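Local coordinates for putative peptidase (Chlamydophila abortus, PDB 3CE2), which is a putative zinc metallopeptidase of the M3B (oligopeptidase F) family that probably cleaves a variety of small bioactive peptides, at residues A[408-413]-A[422-427]; A[415-420]-A[570-575]; A[426-431]-A[564-569]. One frame throughout, in Å; residues are numbered along the deposited sequence.

Contact 1 (A[408-413]-A[422-427]); sequences MHSYFS and AQYPIF
The imidazole of His409 and the phenol ring of Tyr424 lie nearly flat on one another, their centroids 3.6 Å apart and their planes only 16° from parallel. The overlap is not symmetrical. Tyr424 CE2 lies over the middle of the imidazole, whereas His409 NE2 lies over the phenol toward its rim. Tyr424 comes to this position with CG lodged between its own backbone N and carbonyl carbon (chi1 42°), which swings the ring from the loop toward the helix.

Residues 408-413 continue the active-site helix 394-416, whose HExxH motif supplies the zinc-binding His402 and His406; residues 422-427 belong to the loop that follows it and leads to the third zinc ligand, Glu430. The stack therefore fastens this loop back onto its own helix just beyond the metal site. The side chains of Tyr424 and His406 are about 4 Å apart at their nearest atoms, and the tyrosine side chain is about 8 Å from the zinc ion.

Two serines from the same side of the helix meet the phenol: Ser410 at its hydroxyl, Ser413 beside the ring near its plane. Ser410 OG makes a weak hydrogen bond to Tyr424 OH at 3.2 Å, with the serine as donor. One turn further on, Ser413 OG is 4.1 Å from Tyr424 CD2, while Ser413 CB packs on Ala422 O at 3.4 Å. The polar end of Ser413 is committed elsewhere: OG is hydrogen-bonded to Leu567 O, and His409 ND1 reaches that same carbonyl in a weak bond. The His409 ring also meets Phe566, their planes inclined at about 40°, which brings helix 559-567 against this buried layer.

Contact 2 (A[415-420]-A[570-575]); sequences KHQPFH and GGSDFP. With ZN (zinc ion), chain G.
Gln417 NE2 is hydrogen-bonded to Lys568 O, just before the 570-575 loop, and Gln417 OE1 packs on Ser572 CB at 3.4 Å. Gln417 CG, anti to the carbonyl carbon (chi1 -55°), comes within 4.1 Å of Gly570 N, and the bend at chi2 (-72°) then turns the amide toward Ser572. The hydroxyl of Ser572 turns to its own chain instead and is hydrogen-bonded to Ser569 O.

Around this small, partly buried contact three helix ends come together. Residues 415-420 run off the C-terminal end of helix 394-416, and residues 570-575 join helix 559-567 to helix 575-581. Gly570, with positive phi, is the first residue after helix 559-567 to leave helical backbone angles, and Phe574 holds the N-cap position of helix 575-581. The backbone NH of Phe574 is taken by Asp573 OD1 at 2.9 Å, a bent bond that meets the anti side of the carboxylate, 34° out of its plane; OD2 forms a salt bridge with Lys581.

At the end of helix 394-416, His416 binds a zinc ion through NE2 at 2.1 Å. Its other ring nitrogen, ND1, is hydrogen-bonded to Phe412 O one turn back, which fixes the rotation of the imidazole and leaves NE2 directed at the metal. This zinc is distinct from the one held by His402, His406 and Glu430.

Contact 3 (A[426-431]-A[564-569]); sequences IFLAEI and LNFLKS. With ZN (zinc ion), chain D.
Phe566 sends its ring out from helix 559-567 with CG trans to the backbone N (chi1 158°), and Leu428 of the facing loop and Ile431, which opens helix 431-447, come to meet it, each with its CG or CG1 trans to the carbonyl carbon (chi1 -61° and -63°). Both branches of the leucine reach the same ring atom: Leu428 CD1 lies 3.8 Å from Phe566 CE1, approaching obliquely, and Leu428 CD2 lies 3.9 Å from CE1 at the ring edge, in its plane. Ile431 meets the tip and the neighbouring side of the ring, its CD1 3.9 Å from Phe566 CZ and its CG2 4.1 Å from Phe566 CE2. The outer rim of the ring thus rests against both aliphatic side chains, in a buried and wholly apolar contact. Ile578 and Leu579 of helix 575-581 and the ring of Phe548 also pack around it.

Glu430, between them in sequence, makes no contact with 564-569; its side chain bends at chi2 and binds a zinc ion through OE2 at 2.5 Å. With OE1 3.7 Å from the metal, the carboxylate binds in monodentate fashion. The backbone carbonyl of Glu430 is hydrogen-bonded by the hydroxyls of Ser433 and Thr434 in the first turn of helix 431-447. With His402 and His406 of the HExxH helix, Glu430 completes the metal site as the downstream glutamate characteristic of gluzincin peptidases, the group to which family M3 belongs.

The three contacts form one continuous patch, with centres 7 Å apart for contacts 1 and 2, 6 Å for contacts 1 and 3, and 10 Å for contacts 2 and 3. Carbonyls at and just after the end of helix 559-567 join them: Ser413 OG of contact 1 is 2.7 Å from Leu567 O, and Gln417 NE2 of contact 2 is 2.8 Å from Lys568 O. Phe427, shared by contacts 1 and 3, packs its CD2 on Pro575 CB of contact 2 at 3.6 Å. Contacts 1 and 3 border the zinc site of His402, His406 and Glu430; contact 2 lies farther out, by the separate zinc on His416.

Contact 1 (A[408-413]-A[422-427])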
loop_
_atom_site.group_PDB
_atom_site.type_symbol
_atom_site.label_atom_id
_atom_site.label_comp_id
_atom_site.label_asym_id
_atom_site.label_seq_id
_atom_site.Cartn_x
_atom_site.Cartn_y
_atom_site.Cartn_z
ATOM N N MET A 408 0.565 15.618 0.848
ATOM C CA MET A 408 1.781 16.389 0.666
ATOM C C MET A 408 2.740 15.736 -0.339
ATOM O O MET A 408 3.289 16.424 -1.235
ATOM C CB MET A 408 2.450 16.664 2.009
ATOM C CG MET A 408 1.613 17.604 2.890
ATOM S SD MET A 408 1.379 19.265 2.157
ATOM C CE MET A 408 2.906 20.048 2.636
ATOM N N HIS A 409 2.897 14.414 -0.247
ATOM C CA HIS A 409 3.722 13.678 -1.214
ATOM C C HIS A 409 3.251 14.073 -2.615
ATOM O O HIS A 409 4.055 14.528 -3.459
ATOM C CB HIS A 409 3.539 12.176 -1.022
ATOM C CG HIS A 409 4.599 11.324 -1.651
ATOM N ND1 HIS A 409 5.513 11.804 -2.569
ATOM C CD2 HIS A 409 4.869 10.002 -1.508
ATOM C CE1 HIS A 409 6.313 10.821 -2.948
ATOM N NE2 HIS A 409 5.933 9.716 -2.328
ATOM N N SER A 410 1.948 13.914 -2.857
ATOM C CA SER A 410 1.387 14.157 -4.197
ATOM C C SER A 410 1.525 15.609 -4.629
ATOM O O SER A 410 1.827 15.916 -5.784
ATOM C CB SER A 410 -0.079 13.736 -4.253
ATOM O OG SER A 410 -0.184 12.353 -4.601
ATOM N N TYR A 411 1.303 16.497 -3.675
ATOM C CA TYR A 411 1.370 17.900 -3.896
ATOM C C TYR A 411 2.784 18.234 -4.341
ATOM O O TYR A 411 2.977 18.829 -5.397
ATOM C CB TYR A 411 1.021 18.609 -2.596
ATOM C CG TYR A 411 1.362 20.059 -2.565
ATOM C CD1 TYR A 411 0.484 21.007 -3.073
ATOM C CD2 TYR A 411 2.555 20.492 -2.006
ATOM C CE1 TYR A 411 0.788 22.367 -3.028
ATOM C CE2 TYR A 411 2.886 21.847 -1.964
ATOM C CZ TYR A 411 1.999 22.778 -2.483
ATOM O OH TYR A 411 2.317 24.119 -2.444
ATOM N N PHE A 412 3.772 17.831 -3.550
ATOM C CA PHE A 412 5.161 18.117 -3.871
ATOM C C PHE A 412 5.583 17.556 -5.222
ATOM O O PHE A 412 6.281 18.226 -5.966
ATOM C CB PHE A 412 6.080 17.555 -2.799
ATOM C CG PHE A 412 6.229 18.433 -1.605
ATOM C CD1 PHE A 412 6.419 19.795 -1.750
ATOM C CD2 PHE A 412 6.237 17.891 -0.335
ATOM C CE1 PHE A 412 6.597 20.602 -0.633
ATOM C CE2 PHE A 412 6.404 18.686 0.792
ATOM C CZ PHE A 412 6.589 20.041 0.641
ATOM N N SER A 413 5.160 16.337 -5.536
ATOM C CA SER A 413 5.514 15.687 -6.798
ATOM C C SER A 413 4.918 16.365 -8.012
ATOM O O SER A 413 5.570 16.454 -9.052
ATOM C CB SER A 413 5.118 14.213 -6.795
ATOM O OG SER A 413 6.012 13.474 -5.985
ATOM N N ALA A 422 5.124 12.258 -12.610
ATOM C CA ALA A 422 4.646 12.752 -11.309
ATOM C C ALA A 422 4.094 11.712 -10.336
ATOM O O ALA A 422 4.121 11.911 -9.127
ATOM C CB ALA A 422 3.620 13.832 -11.525
ATOM N N GLN A 423 3.566 10.617 -10.853
ATOM C CA GLN A 423 2.967 9.624 -9.997
ATOM C C GLN A 423 4.047 8.696 -9.459
ATOM O O GLN A 423 4.681 7.987 -10.233
ATOM C CB GLN A 423 1.932 8.809 -10.782
ATOM C CG GLN A 423 1.274 7.743 -9.921
ATOM C CD GLN A 423 0.708 8.340 -8.627
ATOM O OE1 GLN A 423 1.253 8.136 -7.528
ATOM N NE2 GLN A 423 -0.360 9.126 -8.764
ATOM N N TYR A 424 4.268 8.685 -8.146
ATOM C CA TYR A 424 5.278 7.786 -7.557
ATOM C C TYR A 424 4.746 6.371 -7.591
ATOM O O TYR A 424 3.552 6.170 -7.533
ATOM C CB TYR A 424 5.622 8.207 -6.143
ATOM C CG TYR A 424 4.433 8.618 -5.325
ATOM C CD1 TYR A 424 3.567 7.666 -4.780
ATOM C CD2 TYR A 424 4.171 9.961 -5.087
ATOM C CE1 TYR A 424 2.473 8.059 -4.030
ATOM C CE2 TYR A 424 3.077 10.366 -4.332
ATOM C CZ TYR A 424 2.233 9.418 -3.808
ATOM O OH TYR A 424 1.140 9.836 -3.058
ATOM N N PRO A 425 5.620 5.372 -7.700
ATOM C CA PRO A 425 5.031 4.037 -7.824
ATOM C C PRO A 425 4.543 3.510 -6.469
ATOM O O PRO A 425 4.805 4.133 -5.426
ATOM C CB PRO A 425 6.200 3.187 -8.331
ATOM C CG PRO A 425 7.401 3.809 -7.697
ATOM C CD PRO A 425 7.090 5.325 -7.671
ATOM N N ILE A 426 3.842 2.374 -6.499
ATOM C CA ILE A 426 3.218 1.795 -5.297
ATOM C C ILE A 426 4.269 1.498 -4.230
ATOM O O ILE A 426 4.068 1.760 -3.049
ATOM C CB ILE A 426 2.445 0.499 -5.624
ATOM C CG1 ILE A 426 1.297 0.774 -6.610
ATOM C CG2 ILE A 426 1.925 -0.164 -4.341
ATOM C CD1 ILE A 426 0.027 1.381 -5.970
ATOM N N PHE A 427 5.394 0.956 -4.674
ATOM C CA PHE A 427 6.527 0.712 -3.817
ATOM C C PHE A 427 6.854 1.907 -2.902
ATOM O O PHE A 427 7.424 1.732 -1.854
ATOM C CB PHE A 427 7.738 0.365 -4.696
ATOM C CG PHE A 427 8.963 -0.026 -3.926
ATOM C CD1 PHE A 427 9.341 -1.355 -3.829
ATOM C CD2 PHE A 427 9.737 0.933 -3.289
ATOM C CE1 PHE A 427 10.462 -1.719 -3.111
ATOM C CE2 PHE A 427 10.842 0.569 -2.572
ATOM C CZ PHE A 427 11.206 -0.765 -2.482
#

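Contact 2 (A[415-420]-A[570-575])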
loop_
_atom_site.group_PDB
_atom_site.type_symbol
_atom_site.label_atom_id
_atom_site.label_comp_id
_atom_site.label_asym_id
_atom_site.label_seq_id
_atom_site.Cartn_x
_atom_site.Cartn_y
_atom_site.Cartn_z
ATOM N N LYS A 415 3.927 19.552 -8.240
ATOM C CA LYS A 415 4.586 20.838 -8.319
ATOM C C LYS A 415 5.997 20.759 -8.951
ATOM O O LYS A 415 6.477 21.729 -9.509
ATOM C CB LYS A 415 4.665 21.428 -6.912
ATOM C CG LYS A 415 4.704 22.920 -6.852
ATOM C CD LYS A 415 4.015 23.441 -5.581
ATOM C CE LYS A 415 4.928 24.426 -4.812
ATOM N NZ LYS A 415 5.989 23.732 -3.972
ATOM N N HIS A 416 6.669 19.622 -8.874
ATOM C CA HIS A 416 8.030 19.564 -9.407
ATOM C C HIS A 416 8.253 18.588 -10.559
ATOM O O HIS A 416 9.329 18.561 -11.098
ATOM C CB HIS A 416 9.066 19.304 -8.295
ATOM C CG HIS A 416 9.208 20.436 -7.314
ATOM N ND1 HIS A 416 8.493 20.497 -6.133
ATOM C CD2 HIS A 416 9.980 21.553 -7.342
ATOM C CE1 HIS A 416 8.833 21.589 -5.468
ATOM N NE2 HIS A 416 9.729 22.251 -6.183
ATOM N N GLN A 417 7.263 17.798 -10.965
ATOM C CA GLN A 417 7.514 16.839 -12.047
ATOM C C GLN A 417 6.634 17.058 -13.257
ATOM O O GLN A 417 5.532 17.597 -13.153
ATOM C CB GLN A 417 7.323 15.400 -11.560
ATOM C CG GLN A 417 8.148 15.066 -10.376
ATOM C CD GLN A 417 9.612 14.945 -10.741
ATOM O OE1 GLN A 417 9.957 14.533 -11.855
ATOM N NE2 GLN A 417 10.478 15.245 -9.792
ATOM N N PRO A 418 7.096 16.607 -14.423
ATOM C CA PRO A 418 6.125 16.716 -15.486
ATOM C C PRO A 418 5.070 15.602 -15.312
ATOM O O PRO A 418 5.220 14.708 -14.454
ATOM C CB PRO A 418 6.966 16.532 -16.752
ATOM C CG PRO A 418 8.127 15.699 -16.317
ATOM C CD PRO A 418 8.359 15.977 -14.852
ATOM N N PHE A 419 4.012 15.673 -16.112
ATOM C CA PHE A 419 2.823 14.852 -15.914
ATOM C C PHE A 419 3.183 13.392 -15.896
ATOM O O PHE A 419 2.749 12.643 -15.034
ATOM C CB PHE A 419 1.794 15.126 -17.010
ATOM C CG PHE A 419 0.707 14.109 -17.084
ATOM C CD1 PHE A 419 -0.346 14.132 -16.178
ATOM C CD2 PHE A 419 0.731 13.122 -18.048
ATOM C CE1 PHE A 419 -1.365 13.179 -16.236
ATOM C CE2 PHE A 419 -0.287 12.165 -18.111
ATOM C CZ PHE A 419 -1.332 12.195 -17.201
ATOM N N HIS A 420 4.008 12.978 -16.837
ATOM C CA HIS A 420 4.260 11.550 -16.980
ATOM C C HIS A 420 5.245 11.006 -15.923
ATOM O O HIS A 420 5.501 9.811 -15.885
ATOM C CB HIS A 420 4.783 11.267 -18.388
ATOM C CG HIS A 420 6.086 11.943 -18.685
ATOM N ND1 HIS A 420 6.174 13.278 -19.014
ATOM C CD2 HIS A 420 7.356 11.474 -18.682
ATOM C CE1 HIS A 420 7.440 13.603 -19.202
ATOM N NE2 HIS A 420 8.177 12.525 -19.012
ATOM N N GLY A 570 8.421 12.413 -7.209
ATOM C CA GLY A 570 7.388 11.640 -7.895
ATOM C C GLY A 570 7.887 10.280 -8.332
ATOM O O GLY A 570 8.528 9.554 -7.568
ATOM N N GLY A 571 7.620 9.933 -9.581
ATOM C CA GLY A 571 8.102 8.671 -10.133
ATOM C C GLY A 571 9.133 8.892 -11.230
ATOM O O GLY A 571 9.087 8.220 -12.253
ATOM N N SER A 572 10.078 9.811 -11.013
ATOM C CA SER A 572 11.043 10.184 -12.053
ATOM C C SER A 572 12.171 9.181 -12.288
ATOM O O SER A 572 12.943 9.308 -13.231
ATOM C CB SER A 572 11.637 11.562 -11.770
ATOM O OG SER A 572 12.034 11.676 -10.426
ATOM N N ASP A 573 12.260 8.170 -11.449
ATOM C CA ASP A 573 13.281 7.178 -11.640
ATOM C C ASP A 573 12.779 5.911 -10.965
ATOM O O ASP A 573 11.725 5.926 -10.335
ATOM C CB ASP A 573 14.560 7.671 -10.975
ATOM C CG ASP A 573 15.827 7.086 -11.593
ATOM O OD1 ASP A 573 15.777 6.105 -12.375
ATOM O OD2 ASP A 573 16.904 7.625 -11.272
ATOM N N PHE A 574 13.522 4.821 -11.092
ATOM C CA PHE A 574 13.246 3.614 -10.325
ATOM C C PHE A 574 13.239 3.926 -8.846
ATOM O O PHE A 574 14.034 4.736 -8.374
ATOM C CB PHE A 574 14.279 2.534 -10.647
ATOM C CG PHE A 574 14.211 2.067 -12.074
ATOM C CD1 PHE A 574 13.065 1.413 -12.550
ATOM C CD2 PHE A 574 15.247 2.336 -12.964
ATOM C CE1 PHE A 574 12.976 1.011 -13.872
ATOM C CE2 PHE A 574 15.156 1.921 -14.293
ATOM C CZ PHE A 574 14.026 1.270 -14.744
ATOM N N PRO A 575 12.336 3.288 -8.104
ATOM C CA PRO A 575 12.156 3.623 -6.674
ATOM C C PRO A 575 13.425 3.558 -5.812
ATOM O O PRO A 575 13.613 4.414 -4.947
ATOM C CB PRO A 575 11.123 2.603 -6.184
ATOM C CG PRO A 575 11.045 1.524 -7.285
ATOM C CD PRO A 575 11.433 2.212 -8.565
HETATM ZN ZN ZN G . 11.433 22.932 -5.109
#

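Contact 3 (A[426-431]-A[564-569])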
loop_
_atom_site.group_PDB
_atom_site.type_symbol
_atom_site.label_atom_id
_atom_site.label_comp_id
_atom_site.label_asym_id
_atom_site.label_seq_id
_atom_site.Cartn_x
_atom_site.Cartn_y
_atom_site.Cartn_z
ATOM N N ILE A 426 3.842 2.374 -6.499
ATOM C CA ILE A 426 3.218 1.795 -5.297
ATOM C C ILE A 426 4.269 1.498 -4.230
ATOM O O ILE A 426 4.068 1.760 -3.049
ATOM C CB ILE A 426 2.445 0.499 -5.624
ATOM C CG1 ILE A 426 1.297 0.774 -6.610
ATOM C CG2 ILE A 426 1.925 -0.164 -4.341
ATOM C CD1 ILE A 426 0.027 1.381 -5.970
ATOM N N PHE A 427 5.394 0.956 -4.674
ATOM C CA PHE A 427 6.527 0.712 -3.817
ATOM C C PHE A 427 6.854 1.907 -2.902
ATOM O O PHE A 427 7.424 1.732 -1.854
ATOM C CB PHE A 427 7.738 0.365 -4.696
ATOM C CG PHE A 427 8.963 -0.026 -3.926
ATOM C CD1 PHE A 427 9.341 -1.355 -3.829
ATOM C CD2 PHE A 427 9.737 0.933 -3.289
ATOM C CE1 PHE A 427 10.462 -1.719 -3.111
ATOM C CE2 PHE A 427 10.842 0.569 -2.572
ATOM C CZ PHE A 427 11.206 -0.765 -2.482
ATOM N N LEU A 428 6.516 3.129 -3.290
ATOM C CA LEU A 428 6.869 4.277 -2.442
ATOM C C LEU A 428 5.657 4.943 -1.808
ATOM O O LEU A 428 5.796 5.908 -1.072
ATOM C CB LEU A 428 7.640 5.342 -3.231
ATOM C CG LEU A 428 8.992 5.088 -3.901
ATOM C CD1 LEU A 428 9.395 6.353 -4.655
ATOM C CD2 LEU A 428 10.070 4.706 -2.869
ATOM N N ALA A 429 4.466 4.436 -2.090
ATOM C CA ALA A 429 3.239 5.146 -1.700
ATOM C C ALA A 429 2.870 5.074 -0.230
ATOM O O ALA A 429 1.941 5.743 0.203
ATOM C CB ALA A 429 2.059 4.675 -2.552
ATOM N N GLU A 430 3.543 4.249 0.547
ATOM C CA GLU A 430 3.169 4.167 1.951
ATOM C C GLU A 430 4.143 4.903 2.890
ATOM O O GLU A 430 3.859 5.083 4.072
ATOM C CB GLU A 430 2.918 2.703 2.385
ATOM C CG GLU A 430 1.460 2.195 2.188
ATOM C CD GLU A 430 0.391 2.970 3.011
ATOM O OE1 GLU A 430 0.432 2.986 4.268
ATOM O OE2 GLU A 430 -0.522 3.552 2.397
ATOM N N ILE A 431 5.271 5.352 2.351
ATOM C CA ILE A 431 6.304 5.987 3.151
ATOM C C ILE A 431 5.841 7.286 3.820
ATOM O O ILE A 431 5.982 7.464 5.046
ATOM C CB ILE A 431 7.553 6.247 2.287
ATOM C CG1 ILE A 431 8.133 4.929 1.793
ATOM C CG2 ILE A 431 8.616 7.012 3.042
ATOM C CD1 ILE A 431 9.454 5.112 1.064
ATOM N N LEU A 564 12.388 15.837 1.942
ATOM C CA LEU A 564 11.615 16.772 1.159
ATOM C C LEU A 564 11.892 16.563 -0.315
ATOM O O LEU A 564 10.952 16.593 -1.133
ATOM C CB LEU A 564 11.898 18.205 1.601
ATOM C CG LEU A 564 10.925 18.864 2.623
ATOM C CD1 LEU A 564 9.914 17.924 3.298
ATOM C CD2 LEU A 564 11.656 19.664 3.702
ATOM N N ASN A 565 13.162 16.313 -0.656
ATOM C CA ASN A 565 13.550 16.059 -2.057
ATOM C C ASN A 565 12.944 14.758 -2.556
ATOM O O ASN A 565 12.536 14.640 -3.727
ATOM C CB ASN A 565 15.057 15.980 -2.224
ATOM C CG ASN A 565 15.726 17.345 -2.221
ATOM O OD1 ASN A 565 15.066 18.384 -2.157
ATOM N ND2 ASN A 565 17.055 17.343 -2.285
ATOM N N PHE A 566 12.869 13.779 -1.662
ATOM C CA PHE A 566 12.203 12.547 -2.003
ATOM C C PHE A 566 10.723 12.827 -2.363
ATOM O O PHE A 566 10.201 12.344 -3.345
ATOM C CB PHE A 566 12.319 11.577 -0.834
ATOM C CG PHE A 566 11.288 10.515 -0.845
ATOM C CD1 PHE A 566 11.448 9.394 -1.624
ATOM C CD2 PHE A 566 10.154 10.636 -0.076
ATOM C CE1 PHE A 566 10.487 8.400 -1.633
ATOM C CE2 PHE A 566 9.193 9.653 -0.082
ATOM C CZ PHE A 566 9.355 8.532 -0.864
ATOM N N LEU A 567 10.053 13.643 -1.578
ATOM C CA LEU A 567 8.644 13.847 -1.782
ATOM C C LEU A 567 8.417 14.516 -3.132
ATOM O O LEU A 567 7.414 14.254 -3.799
ATOM C CB LEU A 567 8.082 14.699 -0.647
ATOM C CG LEU A 567 7.998 14.009 0.709
ATOM C CD1 LEU A 567 7.245 14.846 1.711
ATOM C CD2 LEU A 567 7.298 12.699 0.542
ATOM N N LYS A 568 9.360 15.377 -3.534
ATOM C CA LYS A 568 9.261 16.121 -4.798
ATOM C C LYS A 568 9.723 15.314 -6.002
ATOM O O LYS A 568 9.759 15.839 -7.119
ATOM C CB LYS A 568 10.090 17.383 -4.717
ATOM C CG LYS A 568 9.688 18.226 -3.539
ATOM C CD LYS A 568 10.614 19.421 -3.321
ATOM C CE LYS A 568 10.430 19.936 -1.888
ATOM N NZ LYS A 568 10.739 21.372 -1.757
ATOM N N SER A 569 10.075 14.044 -5.794
ATOM C CA SER A 569 10.671 13.259 -6.867
ATOM C C SER A 569 9.653 12.533 -7.714
ATOM O O SER A 569 9.989 12.080 -8.811
ATOM C CB SER A 569 11.703 12.266 -6.325
ATOM O OG SER A 569 12.706 12.948 -5.590
HETATM ZN ZN ZN D . -2.386 5.075 2.998
#